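Local coordinates for protein beta-fructofuranosidase (Bifidobacterium adolescentis, PDB 6NOB) that probably hydrolyses terminal beta-D-fructofuranosides such as sucrose to release fructose, at residues A120-F125 with V169-L174; N469-L474 with D588-E593; E204-V209 with P349-V354; G197-V202 with N215-Y220; G27-T32 with S70-R75. All coordinates share one frame; numbering follows the deposited sequence. Where two conformers were deposited one is given.

Contact 1: residues A120-F125 with V169-L174; sequences AHFEPF and VHWTHL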
# COMPACT_ATOMS: atom_id res chain seq x y z
N ALA A 120 11.02 8.75 -6.48
CA ALA A 120 10.98 9.06 -5.05
C ALA A 120 9.95 8.27 -4.26
O ALA A 120 9.84 8.49 -3.05
CB ALA A 120 10.73 10.56 -4.84
N HIS A 121 9.19 7.38 -4.89
CA HIS A 121 8.25 6.54 -4.18
C HIS A 121 8.86 5.16 -3.97
O HIS A 121 9.68 4.70 -4.76
CB HIS A 121 6.93 6.41 -4.95
CG HIS A 121 6.16 7.70 -5.05
ND1 HIS A 121 6.58 8.75 -5.83
CD2 HIS A 121 5.00 8.09 -4.47
CE1 HIS A 121 5.71 9.75 -5.72
NE2 HIS A 121 4.74 9.37 -4.91
N PHE A 122 8.46 4.50 -2.88
CA PHE A 122 8.99 3.17 -2.61
C PHE A 122 8.46 2.17 -3.62
O PHE A 122 7.25 2.11 -3.89
CB PHE A 122 8.65 2.71 -1.19
CG PHE A 122 9.18 1.33 -0.89
CD1 PHE A 122 10.50 1.15 -0.50
CD2 PHE A 122 8.37 0.21 -1.05
CE1 PHE A 122 10.99 -0.12 -0.24
CE2 PHE A 122 8.86 -1.06 -0.79
CZ PHE A 122 10.18 -1.22 -0.38
N GLU A 123 9.36 1.37 -4.17
CA GLU A 123 9.05 0.24 -5.03
C GLU A 123 10.01 -0.89 -4.69
O GLU A 123 11.14 -0.63 -4.26
CB GLU A 123 9.19 0.59 -6.52
CG GLU A 123 8.38 1.79 -6.99
CD GLU A 123 8.69 2.17 -8.43
OE1 GLU A 123 9.48 1.44 -9.07
OE2 GLU A 123 8.15 3.19 -8.91
N PRO A 124 9.59 -2.14 -4.84
CA PRO A 124 10.53 -3.25 -4.70
C PRO A 124 11.51 -3.27 -5.86
O PRO A 124 11.36 -2.55 -6.85
CB PRO A 124 9.63 -4.49 -4.69
CG PRO A 124 8.43 -4.07 -5.47
CD PRO A 124 8.22 -2.61 -5.15
N PHE A 125 12.54 -4.11 -5.73
CA PHE A 125 13.51 -4.28 -6.80
C PHE A 125 12.81 -4.59 -8.12
O PHE A 125 13.08 -3.97 -9.15
CB PHE A 125 14.50 -5.39 -6.46
CG PHE A 125 15.37 -5.08 -5.27
CD1 PHE A 125 16.12 -3.92 -5.22
CD2 PHE A 125 15.44 -5.97 -4.21
CE1 PHE A 125 16.93 -3.65 -4.13
CE2 PHE A 125 16.24 -5.70 -3.12
CZ PHE A 125 16.99 -4.54 -3.08
N VAL A 169 11.46 8.50 4.03
CA VAL A 169 11.69 8.88 2.64
C VAL A 169 12.65 7.92 1.95
O VAL A 169 12.34 7.40 0.87
CB VAL A 169 12.21 10.34 2.54
CG1 VAL A 169 12.62 10.65 1.11
CG2 VAL A 169 11.15 11.31 3.03
N HIS A 170 13.81 7.66 2.55
CA HIS A 170 14.81 6.75 2.00
C HIS A 170 14.69 5.39 2.67
O HIS A 170 14.62 5.31 3.90
CB HIS A 170 16.22 7.31 2.20
CG HIS A 170 16.42 8.68 1.64
ND1 HIS A 170 16.24 9.82 2.39
CD2 HIS A 170 16.79 9.10 0.41
CE1 HIS A 170 16.48 10.89 1.65
NE2 HIS A 170 16.82 10.47 0.44
N TRP A 171 14.70 4.33 1.87
CA TRP A 171 14.39 2.99 2.36
C TRP A 171 15.55 2.03 2.13
O TRP A 171 16.23 2.08 1.10
CB TRP A 171 13.12 2.46 1.67
CG TRP A 171 11.94 3.28 2.07
CD1 TRP A 171 11.41 4.34 1.40
CD2 TRP A 171 11.17 3.13 3.27
NE1 TRP A 171 10.35 4.86 2.10
CE2 TRP A 171 10.18 4.13 3.25
CE3 TRP A 171 11.22 2.25 4.35
CZ2 TRP A 171 9.24 4.27 4.27
CZ3 TRP A 171 10.29 2.39 5.36
CH2 TRP A 171 9.31 3.39 5.32
N THR A 172 15.78 1.17 3.12
CA THR A 172 16.78 0.12 3.07
C THR A 172 16.07 -1.23 3.02
O THR A 172 15.23 -1.51 3.88
CB THR A 172 17.71 0.18 4.29
OG1 THR A 172 18.51 1.37 4.22
CG2 THR A 172 18.62 -1.03 4.33
N HIS A 173 16.40 -2.04 2.02
CA HIS A 173 15.69 -3.29 1.78
C HIS A 173 16.17 -4.38 2.74
O HIS A 173 17.36 -4.55 2.97
CB HIS A 173 15.89 -3.76 0.34
CG HIS A 173 15.25 -2.87 -0.67
ND1 HIS A 173 13.91 -2.91 -0.96
CD2 HIS A 173 15.78 -1.92 -1.48
CE1 HIS A 173 13.63 -2.02 -1.90
NE2 HIS A 173 14.75 -1.41 -2.23
N LEU A 174 15.21 -5.15 3.26
CA LEU A 174 15.47 -6.22 4.22
C LEU A 174 15.05 -7.57 3.62
O LEU A 174 14.43 -7.58 2.55
CB LEU A 174 14.74 -5.93 5.53
CG LEU A 174 15.34 -4.77 6.32
CD1 LEU A 174 14.58 -4.55 7.62
CD2 LEU A 174 16.82 -5.01 6.59
O HOH W 1 10.11 8.48 -0.43
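Facing each other through their side chains, F122 and W171 hold the backbones of 120-125 and 169-174 well apart, their CA atoms 7.3 Å from one another, and no direct hydrogen bond joins the two segments. The rings do the work instead. F122 presents an edge to the face of the W171 five-membered ring, in an edge-to-face pair with planes at 71° and F122 CD1 3.6 Å from W171 CG. Its CG lies anti to the backbone N (chi1 179°), which carries the ring across toward the other segment, and the neighbouring ring atom, CE1, comes obliquely to H173 CE1 at 3.7 Å. F125 comes to H173 from the opposite direction: F125 CZ sits over one face of the imidazole, 3.3 Å from H173 CD2, with the planes inclined at 40°, an oblique pairing. The carbonyl O of E123 adds a contact at the imidazole edge, near its plane, 3.7 Å from H173 CE1; Y112 donates a hydrogen bond to the same oxygen. At the other end a water spans the gap, donating to A120 O at 2.6 Å and to V169 O at 2.8 Å. F122, F125, W171 and H173 thus form a buried aromatic cluster, which packs the loop leading into strand 127-138 against the chain around the short strand 172-173, within the domain that in family 32 is a five-bladed beta-propeller.

Contact 2: residues N469-L474 with D588-E593; sequences NGMMSL and DRNVVE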
# COMPACT_ATOMS: atom_id res chain seq x y z
N ASN A 469 5.79 -3.93 -10.37
CA ASN A 469 4.39 -3.53 -10.46
C ASN A 469 3.93 -3.19 -9.04
O ASN A 469 3.57 -4.08 -8.26
CB ASN A 469 3.53 -4.64 -11.07
CG ASN A 469 2.08 -4.21 -11.27
OD1 ASN A 469 1.58 -3.30 -10.60
ND2 ASN A 469 1.40 -4.87 -12.19
N GLY A 470 3.93 -1.90 -8.73
CA GLY A 470 3.47 -1.45 -7.43
C GLY A 470 4.36 -0.39 -6.82
O GLY A 470 5.59 -0.47 -6.91
N MET A 471 3.75 0.62 -6.20
CA MET A 471 4.49 1.61 -5.45
C MET A 471 3.63 2.08 -4.29
O MET A 471 2.41 1.93 -4.30
CB MET A 471 4.93 2.79 -6.33
CG MET A 471 3.88 3.87 -6.49
SD MET A 471 4.48 5.30 -7.41
CE MET A 471 4.67 4.60 -9.05
N MET A 472 4.29 2.65 -3.29
CA MET A 472 3.59 3.25 -2.17
C MET A 472 3.47 4.75 -2.38
O MET A 472 4.29 5.37 -3.07
CB MET A 472 4.31 2.97 -0.85
CG MET A 472 4.53 1.49 -0.58
SD MET A 472 2.97 0.61 -0.33
CE MET A 472 3.59 -0.99 0.15
N SER A 473 2.43 5.33 -1.78
CA SER A 473 2.27 6.77 -1.75
C SER A 473 3.41 7.41 -0.95
O SER A 473 4.19 6.73 -0.26
CB SER A 473 0.91 7.12 -1.15
OG SER A 473 0.91 6.89 0.25
N LEU A 474 3.52 8.73 -1.06
CA LEU A 474 4.39 9.39 -0.11
C LEU A 474 3.67 9.50 1.24
O LEU A 474 2.46 9.74 1.27
CB LEU A 474 4.78 10.78 -0.62
CG LEU A 474 5.72 10.80 -1.83
CD1 LEU A 474 5.85 12.21 -2.40
CD2 LEU A 474 7.10 10.25 -1.46
N ASP A 588 6.15 12.70 -9.88
CA ASP A 588 7.37 11.91 -9.77
C ASP A 588 7.42 10.92 -10.94
O ASP A 588 7.19 9.72 -10.77
CB ASP A 588 7.44 11.20 -8.41
CG ASP A 588 8.73 10.44 -8.21
OD1 ASP A 588 9.72 10.73 -8.91
OD2 ASP A 588 8.75 9.55 -7.33
N ARG A 589 7.71 11.44 -12.13
CA ARG A 589 7.94 10.66 -13.35
C ARG A 589 6.70 9.92 -13.85
O ARG A 589 6.30 10.10 -15.00
CB ARG A 589 9.09 9.67 -13.13
CG ARG A 589 10.46 10.34 -13.05
CD ARG A 589 11.45 9.49 -12.28
NE ARG A 589 11.77 8.25 -12.97
CZ ARG A 589 12.72 8.12 -13.88
NH1 ARG A 589 13.46 9.17 -14.22
NH2 ARG A 589 12.94 6.94 -14.46
N ASN A 590 6.08 9.09 -13.00
CA ASN A 590 4.92 8.32 -13.46
C ASN A 590 3.79 8.29 -12.43
O ASN A 590 2.98 7.36 -12.46
CB ASN A 590 5.33 6.89 -13.83
CG ASN A 590 5.86 6.10 -12.64
OD1 ASN A 590 5.99 6.62 -11.53
ND2 ASN A 590 6.17 4.83 -12.87
N VAL A 591 3.72 9.27 -11.54
CA VAL A 591 2.66 9.32 -10.54
C VAL A 591 2.53 10.77 -10.07
O VAL A 591 3.53 11.48 -9.92
CB VAL A 591 2.93 8.35 -9.37
CG1 VAL A 591 4.26 8.68 -8.69
CG2 VAL A 591 1.78 8.35 -8.37
N VAL A 592 1.29 11.20 -9.84
CA VAL A 592 1.00 12.54 -9.35
C VAL A 592 0.30 12.42 -8.01
O VAL A 592 -0.44 11.47 -7.76
CB VAL A 592 0.15 13.35 -10.36
CG1 VAL A 592 -1.30 12.86 -10.36
CG2 VAL A 592 0.21 14.84 -10.05
N GLU A 593 0.58 13.38 -7.13
CA GLU A 593 -0.13 13.51 -5.86
C GLU A 593 -0.37 14.99 -5.62
O GLU A 593 0.58 15.78 -5.59
CB GLU A 593 0.65 12.88 -4.70
CG GLU A 593 1.00 11.42 -4.91
CD GLU A 593 1.52 10.75 -3.65
OE1 GLU A 593 0.74 10.61 -2.69
OE2 GLU A 593 2.71 10.35 -3.64
O HOH W 2 1.31 11.52 -0.42
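E593 carries the polar half of this contact through both carboxylate oxygens. The backbone N of L474 donates to the syn lone pair of E593 OE2, at 3.2 Å, with an angle of 158° at the hydrogen. E593 OE1 receives a water at 2.5 Å, and that water also donates to L474 O at 2.7 Å, so one carboxylate reads both the N-H and the C=O of L474. The L474 side chain also packs against the same acid, CG 3.5 Å from E593 OE2. H121 NE2 bonds to OE2 and R476 forms a salt bridge with OE1, company that would probably keep the buried acid ionised. Shortening E593 to an alanine would probably leave the L474 N-H and H121 without their acceptor and R476 without its charged mate. The apolar part is M471, whose thioether slides past V591 in the opposite direction, SD being 3.6 Å from V591 CG1. M471 CG is lodged between the backbone N and carbonyl carbon (chi1 85°), and a bend at chi3 brings CE to within 3.5 Å of N590 OD1. F454 of strand 448-454 packs on M471, S473, V591 and E593 alike, while L606 of strand 601-606 touches M471 and V591; the contact therefore sits where the sheet containing strand 468-481 meets the C-terminal sheet of strand 591-596.

Contact 3: residues E204-V209 with P349-V354; sequences EHDNPV and PLKRNV
L350 N donates to D206 O at 2.9 Å, with 152° at the hydrogen, and this is the direct hydrogen bond that ties the two loops. The donor stands above the carbonyl plane of D206 rather than on a lone pair. P349 follows a cis peptide bond, and its CB is approached by three oxygens: H205 O at 3.3 Å, D206 O, and N207 OD1 at 3.4 Å, with the N207 side chain and the proline ring side by side and pointing the same way. D206, on a left-handed backbone (phi 68°), turns its side chain toward the 349-354 loop, CB lying 3.6 Å from L350 O. Its carboxylate is shared. OD1 makes a salt bridge to R218 of strand 216-227, while OD2 takes a water at 3.0 Å that in turn accepts from R352 N at 2.9 Å. L350 is the centre of an inverse gamma turn, and a type I turn follows from K351 to V354, so the loop doubles back with its backbone presented to D206. P208 CG meets L350 CD1 at about a right angle, 4.1 Å away, adding an apolar patch. Backbone bond, water bridge and an arginine-anchored carboxylate imply a junction between loops of neighbouring sheets held by directional polar links, with the two prolines and L350 filling in beside them.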
# COMPACT_ATOMS: atom_id res chain seq x y z
N GLU A 204 9.10 -7.08 26.42
CA GLU A 204 9.39 -8.51 26.47
C GLU A 204 8.25 -9.32 27.08
O GLU A 204 8.25 -10.55 26.92
CB GLU A 204 10.69 -8.76 27.23
CG GLU A 204 10.57 -8.76 28.74
CD GLU A 204 10.87 -7.41 29.36
OE1 GLU A 204 10.71 -6.38 28.67
OE2 GLU A 204 11.28 -7.38 30.54
N HIS A 205 7.30 -8.69 27.76
CA HIS A 205 6.13 -9.38 28.28
C HIS A 205 4.87 -9.08 27.46
O HIS A 205 3.76 -9.33 27.94
CB HIS A 205 5.90 -9.01 29.75
CG HIS A 205 7.08 -9.30 30.63
ND1 HIS A 205 7.79 -8.32 31.28
CD2 HIS A 205 7.66 -10.47 30.97
CE1 HIS A 205 8.76 -8.87 31.98
NE2 HIS A 205 8.71 -10.18 31.81
N ASP A 206 5.04 -8.56 26.25
CA ASP A 206 3.96 -8.25 25.31
C ASP A 206 3.07 -7.09 25.78
O ASP A 206 1.94 -6.96 25.30
CB ASP A 206 3.11 -9.48 25.00
CG ASP A 206 3.84 -10.50 24.15
OD1 ASP A 206 4.21 -10.17 23.01
OD2 ASP A 206 4.07 -11.63 24.63
N ASN A 207 3.56 -6.26 26.69
CA ASN A 207 2.86 -5.01 26.99
C ASN A 207 3.09 -4.01 25.87
O ASN A 207 4.25 -3.75 25.51
CB ASN A 207 3.35 -4.40 28.30
CG ASN A 207 3.08 -5.28 29.49
OD1 ASN A 207 1.93 -5.49 29.87
ND2 ASN A 207 4.14 -5.77 30.11
N PRO A 208 2.04 -3.45 25.28
CA PRO A 208 2.24 -2.38 24.28
C PRO A 208 2.97 -1.20 24.90
O PRO A 208 2.60 -0.69 25.96
CB PRO A 208 0.81 -2.02 23.86
CG PRO A 208 0.00 -3.23 24.18
CD PRO A 208 0.62 -3.82 25.42
N VAL A 209 4.05 -0.78 24.24
CA VAL A 209 4.87 0.35 24.66
C VAL A 209 5.25 1.16 23.43
O VAL A 209 5.06 0.73 22.29
CB VAL A 209 6.15 -0.09 25.41
CG1 VAL A 209 5.80 -0.85 26.69
CG2 VAL A 209 7.03 -0.93 24.51
N PRO A 349 -1.54 -7.62 28.86
CA PRO A 349 -0.61 -7.68 27.72
C PRO A 349 -1.08 -8.58 26.58
O PRO A 349 -1.87 -9.50 26.79
CB PRO A 349 0.67 -8.25 28.35
CG PRO A 349 0.19 -9.02 29.53
CD PRO A 349 -0.96 -8.23 30.07
N LEU A 350 -0.59 -8.30 25.38
CA LEU A 350 -1.04 -9.01 24.18
C LEU A 350 -0.19 -10.26 23.93
O LEU A 350 0.42 -10.43 22.88
CB LEU A 350 -1.01 -8.07 22.97
CG LEU A 350 -1.90 -6.82 23.08
CD1 LEU A 350 -1.82 -5.99 21.81
CD2 LEU A 350 -3.34 -7.21 23.38
N LYS A 351 -0.16 -11.13 24.94
CA LYS A 351 0.47 -12.43 24.79
C LYS A 351 -0.19 -13.21 23.66
O LYS A 351 -1.39 -13.05 23.40
CB LYS A 351 0.38 -13.23 26.09
CG LYS A 351 1.24 -12.69 27.22
CD LYS A 351 0.88 -13.36 28.54
CE LYS A 351 1.13 -14.86 28.50
NZ LYS A 351 0.01 -15.63 29.11
N ARG A 352 0.59 -14.06 22.99
CA ARG A 352 0.09 -14.76 21.81
C ARG A 352 -1.15 -15.60 22.10
O ARG A 352 -1.92 -15.88 21.17
CB ARG A 352 1.18 -15.64 21.21
CG ARG A 352 1.41 -16.94 21.95
CD ARG A 352 2.68 -17.64 21.49
NE ARG A 352 3.05 -18.72 22.40
CZ ARG A 352 4.30 -19.05 22.70
NH1 ARG A 352 5.31 -18.37 22.16
NH2 ARG A 352 4.55 -20.05 23.54
N ASN A 353 -1.38 -15.99 23.35
CA ASN A 353 -2.46 -16.90 23.69
C ASN A 353 -3.64 -16.22 24.37
O ASN A 353 -4.52 -16.91 24.89
CB ASN A 353 -1.95 -18.05 24.56
CG ASN A 353 -1.29 -17.56 25.84
OD1 ASN A 353 -1.32 -16.36 26.14
ND2 ASN A 353 -0.71 -18.48 26.60
N VAL A 354 -3.69 -14.89 24.39
CA VAL A 354 -4.86 -14.22 24.95
C VAL A 354 -5.97 -14.24 23.91
O VAL A 354 -5.71 -14.16 22.70
CB VAL A 354 -4.52 -12.79 25.40
CG1 VAL A 354 -4.23 -11.88 24.21
CG2 VAL A 354 -5.64 -12.22 26.28
O HOH W 3 3.45 -14.37 23.58

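Contact 4: residues G197-V202 with N215-Y220; sequences GSAVTV and NAIRLY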
# COMPACT_ATOMS: atom_id res chain seq x y z
N GLY A 197 -1.59 -7.13 7.22
CA GLY A 197 -1.57 -7.11 8.67
C GLY A 197 -0.99 -5.83 9.21
O GLY A 197 -0.42 -5.01 8.48
N SER A 198 -1.14 -5.65 10.53
CA SER A 198 -0.71 -4.45 11.24
C SER A 198 0.33 -4.83 12.31
O SER A 198 0.65 -6.00 12.51
CB SER A 198 -1.90 -3.73 11.88
OG SER A 198 -2.66 -4.62 12.69
N ALA A 199 0.84 -3.80 13.01
CA ALA A 199 1.94 -3.97 13.94
C ALA A 199 1.66 -3.27 15.27
O ALA A 199 1.11 -2.17 15.29
CB ALA A 199 3.25 -3.43 13.36
N VAL A 200 2.06 -3.92 16.36
CA VAL A 200 2.01 -3.33 17.69
C VAL A 200 3.37 -3.56 18.35
O VAL A 200 3.78 -4.71 18.54
CB VAL A 200 0.89 -3.92 18.56
CG1 VAL A 200 0.87 -3.26 19.93
CG2 VAL A 200 -0.46 -3.77 17.87
N THR A 201 4.06 -2.47 18.70
CA THR A 201 5.34 -2.57 19.38
C THR A 201 5.11 -2.89 20.86
O THR A 201 4.33 -2.22 21.53
CB THR A 201 6.15 -1.28 19.24
OG1 THR A 201 5.44 -0.19 19.85
CG2 THR A 201 6.39 -0.95 17.77
N VAL A 202 5.78 -3.93 21.35
CA VAL A 202 5.57 -4.44 22.70
C VAL A 202 6.92 -4.60 23.40
O VAL A 202 7.98 -4.60 22.76
CB VAL A 202 4.81 -5.79 22.71
CG1 VAL A 202 3.42 -5.62 22.11
CG2 VAL A 202 5.60 -6.85 21.95
N ASN A 215 10.78 -4.01 22.74
CA ASN A 215 11.69 -5.14 22.59
C ASN A 215 11.38 -5.99 21.37
O ASN A 215 12.25 -6.77 20.95
CB ASN A 215 11.65 -6.03 23.84
CG ASN A 215 12.31 -5.37 25.03
OD1 ASN A 215 11.64 -5.00 26.00
ND2 ASN A 215 13.63 -5.22 24.97
N ALA A 216 10.19 -5.86 20.79
CA ALA A 216 9.80 -6.64 19.63
C ALA A 216 8.62 -5.97 18.96
O ALA A 216 7.91 -5.16 19.57
CB ALA A 216 9.46 -8.08 20.00
N ILE A 217 8.41 -6.30 17.69
CA ILE A 217 7.21 -5.93 16.95
C ILE A 217 6.28 -7.13 16.95
O ILE A 217 6.67 -8.22 16.50
CB ILE A 217 7.53 -5.51 15.50
CG1 ILE A 217 8.60 -4.42 15.45
CG2 ILE A 217 6.27 -5.05 14.79
CD1 ILE A 217 9.12 -4.17 14.04
N ARG A 218 5.06 -6.95 17.44
CA ARG A 218 4.03 -7.96 17.29
C ARG A 218 3.16 -7.62 16.09
O ARG A 218 2.63 -6.51 15.99
CB ARG A 218 3.16 -8.08 18.55
CG ARG A 218 2.09 -9.16 18.41
CD ARG A 218 1.53 -9.61 19.75
NE ARG A 218 2.51 -10.33 20.56
CZ ARG A 218 2.91 -11.58 20.33
NH1 ARG A 218 2.43 -12.26 19.29
NH2 ARG A 218 3.79 -12.15 21.14
N LEU A 219 3.03 -8.57 15.17
CA LEU A 219 2.23 -8.40 13.97
C LEU A 219 0.97 -9.22 14.08
O LEU A 219 0.98 -10.33 14.62
CB LEU A 219 3.03 -8.80 12.73
CG LEU A 219 4.29 -7.94 12.69
CD1 LEU A 219 5.54 -8.79 12.63
CD2 LEU A 219 4.22 -6.94 11.54
N TYR A 220 -0.13 -8.66 13.60
CA TYR A 220 -1.40 -9.36 13.44
C TYR A 220 -1.76 -9.31 11.96
O TYR A 220 -1.89 -8.22 11.40
CB TYR A 220 -2.51 -8.72 14.29
CG TYR A 220 -2.28 -8.80 15.78
CD1 TYR A 220 -2.79 -9.87 16.51
CD2 TYR A 220 -1.57 -7.81 16.46
CE1 TYR A 220 -2.59 -9.96 17.88
CE2 TYR A 220 -1.37 -7.89 17.83
CZ TYR A 220 -1.88 -8.97 18.53
OH TYR A 220 -1.70 -9.06 19.89
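This antiparallel pair is probably the start of a propeller blade: strands 190-202 and 216-227 are the first two of a four-stranded sheet, as in the five-bladed propeller of family 32, and S198, V200 and V202 face Y220, R218 and A216 in hydrogen-bonded pairs. The axes of the two short strands come within 4.5 Å. At the middle rung V200 N donates to R218 O at 2.7 Å, and R218 N returns a bond to V200 O at 2.8 Å. S198 and Y220 exchange bonds in both directions. The pairing ends in a classic beta bulge, where N215 and A216 both face V202: V202 O takes N215 N at 2.9 Å and A216 N at 3.2 Å, while V202 N gives a nearly straight bond (176°) to A216 O. At the other end G197 lies so close to Y220 O that a CB pointing that way would clash. Between the hydrogen-bonded rungs, A199 and T201 meet L219 and I217 in non-hydrogen-bonded pairs, and their side chains share the sheet face that packs on strand 127-138. There A199 CB touches I217 CG2 at 3.7 Å. On the other face, which meets strand 268-273, V200 CG2 stands beside the backbone N (CG1 at chi1 -179°), and it touches the Y220 ring at its edge, 4.2 Å from CE2.

Contact 5: residues G27-T32 with S70-R75; sequences GNAVVT and SGLVVR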
# COMPACT_ATOMS: atom_id res chain seq x y z
N GLY A 27 12.13 -33.47 -13.78
CA GLY A 27 12.89 -34.20 -12.79
C GLY A 27 13.53 -33.35 -11.72
O GLY A 27 12.89 -32.47 -11.14
N ASN A 28 14.81 -33.60 -11.45
CA ASN A 28 15.51 -32.93 -10.36
C ASN A 28 15.69 -31.45 -10.66
O ASN A 28 16.20 -31.07 -11.72
CB ASN A 28 16.87 -33.59 -10.12
CG ASN A 28 16.83 -34.59 -8.98
OD1 ASN A 28 16.04 -34.47 -8.05
ND2 ASN A 28 17.70 -35.60 -9.05
N ALA A 29 15.29 -30.61 -9.71
CA ALA A 29 15.52 -29.17 -9.76
C ALA A 29 16.57 -28.83 -8.71
O ALA A 29 16.33 -28.98 -7.51
CB ALA A 29 14.23 -28.39 -9.51
N VAL A 30 17.74 -28.37 -9.17
CA VAL A 30 18.91 -28.23 -8.32
C VAL A 30 19.49 -26.83 -8.44
O VAL A 30 19.45 -26.20 -9.50
CB VAL A 30 19.99 -29.28 -8.67
CG1 VAL A 30 21.10 -29.30 -7.63
CG2 VAL A 30 19.37 -30.66 -8.80
N VAL A 31 20.03 -26.34 -7.33
CA VAL A 31 20.88 -25.15 -7.29
C VAL A 31 22.20 -25.55 -6.64
O VAL A 31 22.22 -26.22 -5.61
CB VAL A 31 20.23 -23.99 -6.51
CG1 VAL A 31 21.04 -22.72 -6.70
CG2 VAL A 31 18.79 -23.79 -6.96
N THR A 32 23.30 -25.13 -7.26
CA THR A 32 24.62 -25.41 -6.72
C THR A 32 25.45 -24.13 -6.69
O THR A 32 25.19 -23.18 -7.42
CB THR A 32 25.35 -26.49 -7.52
OG1 THR A 32 25.28 -26.18 -8.92
CG2 THR A 32 24.72 -27.85 -7.28
N SER A 70 19.47 -25.72 -12.55
CA SER A 70 19.07 -26.71 -13.53
C SER A 70 17.74 -27.30 -13.09
O SER A 70 17.59 -27.69 -11.93
CB SER A 70 20.13 -27.81 -13.68
OG SER A 70 19.97 -28.53 -14.89
N GLY A 71 16.79 -27.36 -14.02
CA GLY A 71 15.46 -27.81 -13.70
C GLY A 71 14.59 -26.79 -13.01
O GLY A 71 13.46 -27.11 -12.62
N LEU A 72 15.08 -25.56 -12.84
CA LEU A 72 14.30 -24.50 -12.22
C LEU A 72 14.73 -23.17 -12.81
O LEU A 72 15.69 -23.09 -13.58
CB LEU A 72 14.46 -24.51 -10.69
CG LEU A 72 15.88 -24.47 -10.10
CD1 LEU A 72 16.40 -23.05 -9.99
CD2 LEU A 72 15.90 -25.16 -8.75
N VAL A 73 14.02 -22.12 -12.43
CA VAL A 73 14.30 -20.76 -12.87
C VAL A 73 14.08 -19.82 -11.69
O VAL A 73 13.09 -19.94 -10.97
CB VAL A 73 13.44 -20.36 -14.08
CG1 VAL A 73 11.96 -20.61 -13.79
CG2 VAL A 73 13.67 -18.91 -14.46
N VAL A 74 15.02 -18.90 -11.49
CA VAL A 74 14.97 -17.97 -10.36
C VAL A 74 14.29 -16.69 -10.82
O VAL A 74 14.61 -16.16 -11.89
CB VAL A 74 16.37 -17.70 -9.81
CG1 VAL A 74 16.31 -16.70 -8.67
CG2 VAL A 74 17.03 -19.00 -9.36
N ARG A 75 13.35 -16.19 -10.02
CA ARG A 75 12.66 -14.94 -10.31
C ARG A 75 13.07 -13.79 -9.41
O ARG A 75 12.78 -12.64 -9.74
CB ARG A 75 11.14 -15.14 -10.18
CG ARG A 75 10.58 -16.26 -11.04
CD ARG A 75 10.82 -16.00 -12.52
NE ARG A 75 10.22 -17.03 -13.35
CZ ARG A 75 10.47 -17.18 -14.64
NH1 ARG A 75 11.32 -16.37 -15.26
NH2 ARG A 75 9.88 -18.16 -15.32
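L72 reaches A29 and V31 mainly through CD2, which lies 3.7 Å from A29 CB and equally 3.7 Å from V31 CG2. The leucine adopts an uncommon shape to do so, with CG between the backbone N and the carbonyl carbon (chi1 54°) and chi2 at 85°, which turns CD2 to A29 and V31, with L72 CD1 3.9 Å from V31 CG2. V31 meets it at about a right angle. Its CG1 is anti to the backbone N, so that CG2, beside that nitrogen, is the branch that does the touching. A29 CB also rests 3.5 Å from G71 O. Cutting L72 back to an alanine would probably open a gap beside A29 and V31, with V31 CG2 losing its neighbours across the contact. The backbone supplies an antiparallel hydrogen-bonded pair, V30 with S70: V30 N donates to S70 O at 2.8 Å, almost straight, and S70 N answers to V30 O at 3.1 Å. The chain here appears to change sheets within an N-terminal beta-sandwich, for S70 closes strand 64-70 beside strand 30-34, whereas L72 opens strand 72-80 in the facing sheet. G71 makes the turn between them with a positive phi (78°), and a side chain at that position would run into N28 O. L72 and V31 both touch F55 of strand 52-58, consistent with a place between the sheets. S70, by contrast, sends its hydroxyl elsewhere, with OG hydrogen-bonded to T4 OG1.

In the fold
Contacts 1, 2 and 4 are buried, contact 5 is partly buried, and contact 3 lies on the surface, about 27 Å from the chain centre. Contacts 1 and 2 adjoin and reach the same sheet: H121, from the first, meets an acid in the second, so an aromatic cluster and a charged network sit side by side. Contacts 3 and 4 also touch, sharing the D206-R218 ion pair, although contact 4 is sheet pairing and contact 3 joins loops by polar groups and water. Contact 5 stands apart, with its centre about 29 Å from that of contact 1, and combines one backbone rung with packing of a leucine on alanine and valine in a separate sandwich.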